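Local structure of putative sugar binding protein (Geobacillus stearothermophilus, 6GT9) at residues A[133-138]-A[169-174]; A[246-251]-A[262-267]. The protein binds galactose between its two domains and probably serves as the extracellular sugar-sensing component of a three-component system controlling galactan utilization. One frame throughout, in Å; residues are numbered along the deposited sequence.

Interaction 1 (A[133-138]-A[169-174]); sequences TDNYYA and QLRVRG. With GAL (beta-D-galactopyranose), chain E.
R171 reaches from helix 166-179 past N135 to the bound galactose, and its side chain shows how one arginine can serve a protein contact and a ligand at once. CB lies beside the backbone oxygen of N135, and CG comes closer, 3.4 Å from N135 O. Beyond CG the chain runs extended to NE, with chi3 at -170°, which carries the guanidinium out to the sugar. NE and NH2 then grip a single atom side-on: NE donates to N135 OD1 at 2.9 Å and NH2 to the same OD1 at 2.7 Å. That oxygen lies in the guanidinium plane, yet both nitrogens approach it from one face of the amide, whose plane is turned 45° from the guanidinium. The group's rotation is thereby fixed, and NH1 and NH2 are left to donate to O1 and O2 of the sugar; NH1 also bonds T220 O. Farther along the helices, G174 CA sits over one face of the Y136 ring, a CH-pi contact 3.9 Å from the centroid, while Y136 OH bonds D177. G174, lacking a side chain, also brings CA within 3.6 Å of Y136 O. N135 acts from the second shell on R171 in the sugar cleft of a periplasmic-binding-protein fold.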
loop_
_atom_site.group_PDB
_atom_site.type_symbol
_atom_site.label_atom_id
_atom_site.label_comp_id
_atom_site.label_asym_id
_atom_site.label_seq_id
_atom_site.Cartn_x
_atom_site.Cartn_y
_atom_site.Cartn_z
ATOM N N THR A 133 7.332 1.264 2.549
ATOM C CA THR A 133 7.169 0.684 3.871
ATOM C C THR A 133 7.793 -0.704 3.917
ATOM O O THR A 133 7.833 -1.427 2.919
ATOM C CB THR A 133 5.680 0.623 4.225
ATOM O OG1 THR A 133 5.123 1.942 4.184
ATOM C CG2 THR A 133 5.458 0.029 5.616
ATOM N N ASP A 134 8.335 -1.056 5.089
ATOM C CA ASP A 134 8.563 -2.453 5.435
ATOM C C ASP A 134 7.205 -3.107 5.676
ATOM O O ASP A 134 6.659 -3.040 6.786
ATOM C CB ASP A 134 9.463 -2.566 6.670
ATOM C CG ASP A 134 9.776 -4.006 7.042
ATOM O OD1 ASP A 134 9.007 -4.913 6.681
ATOM O OD2 ASP A 134 10.809 -4.243 7.695
ATOM N N ASN A 135 6.658 -3.763 4.652
ATOM C CA ASN A 135 5.249 -4.163 4.699
ATOM C C ASN A 135 4.992 -5.291 5.697
ATOM O O ASN A 135 3.949 -5.301 6.365
ATOM C CB ASN A 135 4.780 -4.544 3.297
ATOM C CG ASN A 135 4.576 -3.335 2.435
ATOM O OD1 ASN A 135 3.797 -2.442 2.796
ATOM N ND2 ASN A 135 5.287 -3.267 1.303
ATOM N N TYR A 136 5.914 -6.258 5.797
ATOM C CA TYR A 136 5.777 -7.295 6.817
ATOM C C TYR A 136 5.679 -6.669 8.197
ATOM O O TYR A 136 4.811 -7.023 9.003
ATOM C CB TYR A 136 6.961 -8.269 6.785
ATOM C CG TYR A 136 6.866 -9.283 7.928
ATOM C CD1 TYR A 136 6.148 -10.462 7.771
ATOM C CD2 TYR A 136 7.455 -9.043 9.167
ATOM C CE1 TYR A 136 6.031 -11.387 8.811
ATOM C CE2 TYR A 136 7.338 -9.964 10.218
ATOM C CZ TYR A 136 6.629 -11.136 10.023
ATOM O OH TYR A 136 6.493 -12.064 11.040
ATOM N N TYR A 137 6.582 -5.739 8.486
ATOM C CA TYR A 137 6.657 -5.168 9.823
ATOM C C TYR A 137 5.494 -4.223 10.091
ATOM O O TYR A 137 5.026 -4.121 11.232
ATOM C CB TYR A 137 7.989 -4.444 9.992
ATOM C CG TYR A 137 8.174 -3.890 11.377
ATOM C CD1 TYR A 137 8.255 -4.735 12.479
ATOM C CD2 TYR A 137 8.216 -2.519 11.599
ATOM C CE1 TYR A 137 8.406 -4.235 13.764
ATOM C CE2 TYR A 137 8.369 -2.005 12.889
ATOM C CZ TYR A 137 8.463 -2.872 13.965
ATOM O OH TYR A 137 8.622 -2.386 15.247
ATOM N N ALA A 138 5.016 -3.531 9.055
ATOM C CA ALA A 138 3.784 -2.753 9.170
ATOM C C ALA A 138 2.637 -3.614 9.691
ATOM O O ALA A 138 1.902 -3.211 10.598
ATOM C CB ALA A 138 3.419 -2.151 7.810
ATOM N N GLN A 169 0.002 -9.418 1.007
ATOM C CA GLN A 169 0.372 -10.686 1.635
ATOM C C GLN A 169 1.253 -10.454 2.850
ATOM O O GLN A 169 1.062 -11.086 3.901
ATOM C CB GLN A 169 1.084 -11.584 0.625
ATOM C CG GLN A 169 0.178 -12.223 -0.424
ATOM C CD GLN A 169 0.978 -12.887 -1.539
ATOM O OE1 GLN A 169 2.208 -12.843 -1.546
ATOM N NE2 GLN A 169 0.282 -13.492 -2.487
ATOM N N LEU A 170 2.213 -9.535 2.737
ATOM C CA LEU A 170 3.142 -9.320 3.840
ATOM C C LEU A 170 2.453 -8.677 5.043
ATOM O O LEU A 170 2.763 -9.022 6.189
ATOM C CB LEU A 170 4.333 -8.478 3.367
ATOM C CG LEU A 170 5.355 -9.171 2.457
ATOM C CD1 LEU A 170 6.375 -8.152 1.935
ATOM C CD2 LEU A 170 6.085 -10.282 3.195
ATOM N N ARG A 171 1.515 -7.750 4.807
ATOM C CA ARG A 171 0.815 -7.095 5.917
ATOM C C ARG A 171 -0.134 -8.051 6.625
ATOM O O ARG A 171 -0.348 -7.938 7.842
ATOM C CB ARG A 171 0.042 -5.874 5.418
ATOM C CG ARG A 171 0.924 -4.770 4.861
ATOM C CD ARG A 171 0.110 -3.749 4.072
ATOM N NE ARG A 171 1.006 -2.844 3.359
ATOM C CZ ARG A 171 0.628 -1.789 2.646
ATOM N NH1 ARG A 171 -0.661 -1.483 2.522
ATOM N NH2 ARG A 171 1.559 -1.056 2.035
ATOM N N VAL A 172 -0.745 -8.968 5.877
ATOM C CA VAL A 172 -1.534 -10.020 6.507
ATOM C C VAL A 172 -0.629 -10.942 7.310
ATOM O O VAL A 172 -0.908 -11.261 8.476
ATOM C CB VAL A 172 -2.326 -10.807 5.449
ATOM C CG1 VAL A 172 -2.988 -12.019 6.083
ATOM C CG2 VAL A 172 -3.346 -9.904 4.758
ATOM N N ARG A 173 0.464 -11.393 6.692
ATOM C CA ARG A 173 1.318 -12.392 7.323
ATOM C C ARG A 173 1.989 -11.844 8.579
ATOM O O ARG A 173 2.118 -12.561 9.580
ATOM C CB ARG A 173 2.353 -12.894 6.316
ATOM C CG ARG A 173 3.241 -14.007 6.851
ATOM C CD ARG A 173 2.396 -15.213 7.243
ATOM N NE ARG A 173 3.106 -16.090 8.169
ATOM C CZ ARG A 173 3.979 -17.021 7.794
ATOM N NH1 ARG A 173 4.257 -17.193 6.506
ATOM N NH2 ARG A 173 4.583 -17.768 8.710
ATOM N N GLY A 174 2.407 -10.575 8.557
ATOM C CA GLY A 174 2.976 -9.977 9.756
ATOM C C GLY A 174 1.958 -9.830 10.875
ATOM O O GLY A 174 2.271 -10.034 12.055
HETATM C C1 GAL E . -2.158 1.326 0.373
HETATM C C2 GAL E . -1.092 0.635 -0.454
HETATM C C3 GAL E . -1.165 1.053 -1.933
HETATM C C4 GAL E . -2.556 0.789 -2.483
HETATM C C5 GAL E . -3.611 1.419 -1.589
HETATM C C6 GAL E . -5.035 1.028 -1.993
HETATM O O1 GAL E . -2.074 0.894 1.717
HETATM O O2 GAL E . 0.220 0.955 0.030
HETATM O O3 GAL E . -0.295 0.268 -2.690
HETATM O O4 GAL E . -2.793 -0.620 -2.579
HETATM O O5 GAL E . -3.464 1.032 -0.163
HETATM O O6 GAL E . -5.980 1.898 -1.409
#

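Interaction 2 (A[246-251]-A[262-267]); sequences FDTLPE and AATVVQ. With GAL (beta-D-galactopyranose), chain E.
D247 OD2 accepts from galactose O1 at 2.6 Å, and the other oxygen of this carboxylate is held by Q267. Q267 NE2 donates to D247 OD1 at 2.7 Å along a nearly straight path (163°), meeting its syn lone pair, with carboxylate and amide planes only 29° apart. Both residues lie at the C-terminal ends of adjacent parallel strands, 242-246 and 263-266, joined through helix 250-258 in a beta-alpha-beta crossover. Q267 NE2 sends a second bond to galactose O2 at 3.1 Å. Aspartate and amide thus brace each other while each holds a neighbouring hydroxyl of the sugar.

Next to the site, the backbones pair: D247 N donates to V265 O at 2.7 Å. With chi1 at -164°, T264 sets OG1 opposite its own backbone N and beside D247 O, and the hydroxyl donates in the carbonyl plane to a lone pair of that oxygen, tying the loop residue D247 to the neighbouring strand. On one side of the sheet F246 and V265 point the same way, and V265 CB stands almost exactly over the centre of the F246 ring at 3.7 Å.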
loop_
_atom_site.group_PDB
_atom_site.type_symbol
_atom_site.label_atom_id
_atom_site.label_comp_id
_atom_site.label_asym_id
_atom_site.label_seq_id
_atom_site.Cartn_x
_atom_site.Cartn_y
_atom_site.Cartn_z
ATOM N N PHE A 246 -5.286 0.827 7.417
ATOM C CA PHE A 246 -4.035 1.352 6.891
ATOM C C PHE A 246 -4.220 2.769 6.367
ATOM O O PHE A 246 -5.289 3.136 5.874
ATOM C CB PHE A 246 -3.474 0.467 5.760
ATOM C CG PHE A 246 -2.306 -0.386 6.185
ATOM C CD1 PHE A 246 -2.500 -1.497 6.989
ATOM C CD2 PHE A 246 -1.018 -0.056 5.801
ATOM C CE1 PHE A 246 -1.440 -2.280 7.385
ATOM C CE2 PHE A 246 0.063 -0.827 6.206
ATOM C CZ PHE A 246 -0.156 -1.946 7.007
ATOM N N ASP A 247 -3.151 3.558 6.506
ATOM C CA ASP A 247 -2.981 4.885 5.921
ATOM C C ASP A 247 -3.865 5.933 6.573
ATOM O O ASP A 247 -4.642 5.637 7.493
ATOM C CB ASP A 247 -3.210 4.835 4.406
ATOM C CG ASP A 247 -2.339 3.799 3.748
ATOM O OD1 ASP A 247 -1.097 3.891 3.855
ATOM O OD2 ASP A 247 -2.899 2.853 3.179
ATOM N N THR A 248 -3.717 7.173 6.122
ATOM C CA THR A 248 -4.246 8.325 6.830
ATOM C C THR A 248 -4.994 9.239 5.882
ATOM O O THR A 248 -4.937 10.466 5.999
ATOM C CB THR A 248 -3.128 9.089 7.544
ATOM O OG1 THR A 248 -2.125 9.467 6.592
ATOM C CG2 THR A 248 -2.481 8.228 8.634
ATOM N N LEU A 249 -5.721 8.653 4.930
ATOM C CA LEU A 249 -6.588 9.443 4.076
ATOM C C LEU A 249 -7.605 10.190 4.935
ATOM O O LEU A 249 -7.955 9.732 6.031
ATOM C CB LEU A 249 -7.301 8.550 3.056
ATOM C CG LEU A 249 -6.349 7.892 2.046
ATOM C CD1 LEU A 249 -7.082 6.921 1.149
ATOM C CD2 LEU A 249 -5.609 8.947 1.224
ATOM N N PRO A 250 -8.086 11.345 4.462
ATOM C CA PRO A 250 -9.008 12.165 5.275
ATOM C C PRO A 250 -10.177 11.412 5.895
ATOM O O PRO A 250 -10.482 11.654 7.070
ATOM C CB PRO A 250 -9.495 13.214 4.268
ATOM C CG PRO A 250 -8.327 13.388 3.338
ATOM C CD PRO A 250 -7.680 12.028 3.218
ATOM N N GLU A 251 -10.845 10.518 5.150
ATOM C CA GLU A 251 -11.988 9.795 5.714
ATOM C C GLU A 251 -11.562 8.895 6.867
ATOM O O GLU A 251 -12.306 8.736 7.844
ATOM C CB GLU A 251 -12.693 8.958 4.645
ATOM C CG GLU A 251 -13.300 9.733 3.493
ATOM C CD GLU A 251 -13.562 8.849 2.277
ATOM O OE1 GLU A 251 -14.722 8.430 2.079
ATOM O OE2 GLU A 251 -12.598 8.566 1.524
ATOM N N ALA A 262 -10.459 2.574 15.381
ATOM C CA ALA A 262 -9.643 2.647 16.589
ATOM C C ALA A 262 -8.181 2.972 16.317
ATOM O O ALA A 262 -7.516 3.591 17.162
ATOM C CB ALA A 262 -9.718 1.322 17.352
ATOM N N ALA A 263 -7.647 2.558 15.171
ATOM C CA ALA A 263 -6.225 2.740 14.935
ATOM C C ALA A 263 -5.968 2.651 13.444
ATOM O O ALA A 263 -6.795 2.144 12.686
ATOM C CB ALA A 263 -5.394 1.689 15.665
ATOM N N THR A 264 -4.804 3.137 13.026
ATOM C CA THR A 264 -4.439 2.953 11.630
ATOM C C THR A 264 -2.922 3.006 11.480
ATOM O O THR A 264 -2.222 3.661 12.257
ATOM C CB THR A 264 -5.155 3.974 10.720
ATOM O OG1 THR A 264 -5.076 3.524 9.363
ATOM C CG2 THR A 264 -4.541 5.363 10.832
ATOM N N VAL A 265 -2.422 2.285 10.479
ATOM C CA VAL A 265 -0.990 2.173 10.231
ATOM C C VAL A 265 -0.553 3.288 9.288
ATOM O O VAL A 265 -1.085 3.429 8.178
ATOM C CB VAL A 265 -0.631 0.795 9.660
ATOM C CG1 VAL A 265 0.886 0.684 9.471
ATOM C CG2 VAL A 265 -1.146 -0.304 10.599
ATOM N N VAL A 266 0.436 4.073 9.721
ATOM C CA VAL A 266 0.889 5.216 8.935
ATOM C C VAL A 266 1.841 4.747 7.846
ATOM O O VAL A 266 2.678 3.867 8.067
ATOM C CB VAL A 266 1.561 6.260 9.841
ATOM C CG1 VAL A 266 2.052 7.446 9.016
ATOM C CG2 VAL A 266 0.587 6.720 10.925
ATOM N N GLN A 267 1.708 5.324 6.657
ATOM C CA GLN A 267 2.742 5.218 5.638
ATOM C C GLN A 267 3.118 6.624 5.199
ATOM O O GLN A 267 2.490 7.606 5.593
ATOM C CB GLN A 267 2.288 4.383 4.431
ATOM C CG GLN A 267 1.977 2.911 4.707
ATOM C CD GLN A 267 1.832 2.119 3.423
ATOM O OE1 GLN A 267 2.792 1.513 2.943
ATOM N NE2 GLN A 267 0.638 2.156 2.835
HETATM C C1 GAL E . -2.158 1.326 0.373
HETATM C C2 GAL E . -1.092 0.635 -0.454
HETATM C C3 GAL E . -1.165 1.053 -1.933
HETATM C C4 GAL E . -2.556 0.789 -2.483
HETATM C C5 GAL E . -3.611 1.419 -1.589
HETATM C C6 GAL E . -5.035 1.028 -1.993
HETATM O O1 GAL E . -2.074 0.894 1.717
HETATM O O2 GAL E . 0.220 0.955 0.030
HETATM O O3 GAL E . -0.295 0.268 -2.690
HETATM O O4 GAL E . -2.793 -0.620 -2.579
HETATM O O5 GAL E . -3.464 1.032 -0.163
HETATM O O6 GAL E . -5.980 1.898 -1.409
HETATM O O HOH W 1 -0.432 6.499 4.176
HETATM O O HOH W 2 -0.361 7.445 6.260
#

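Interactions 1 and 2 illustrate how a binding cleft is built from separate secondary-structure contacts that converge on one ligand. Interaction 2 is buried and joins neighbouring strands of a sheet, so backbone pairing accompanies its side-chain bonds. Interaction 1 is only partly buried and packs helix against helix, with close backbone approach and a single charged grip at its inner end. The two meet directly: F246 CZ touches R171 CD at 3.5 Å and A138 CB at 3.7 Å, and T133 OG1 probably hydrogen-bonds Q267 OE1. Both reach O1 and O2 of the galactose, interaction 1 with a guanidinium, interaction 2 with a carboxylate and an amide.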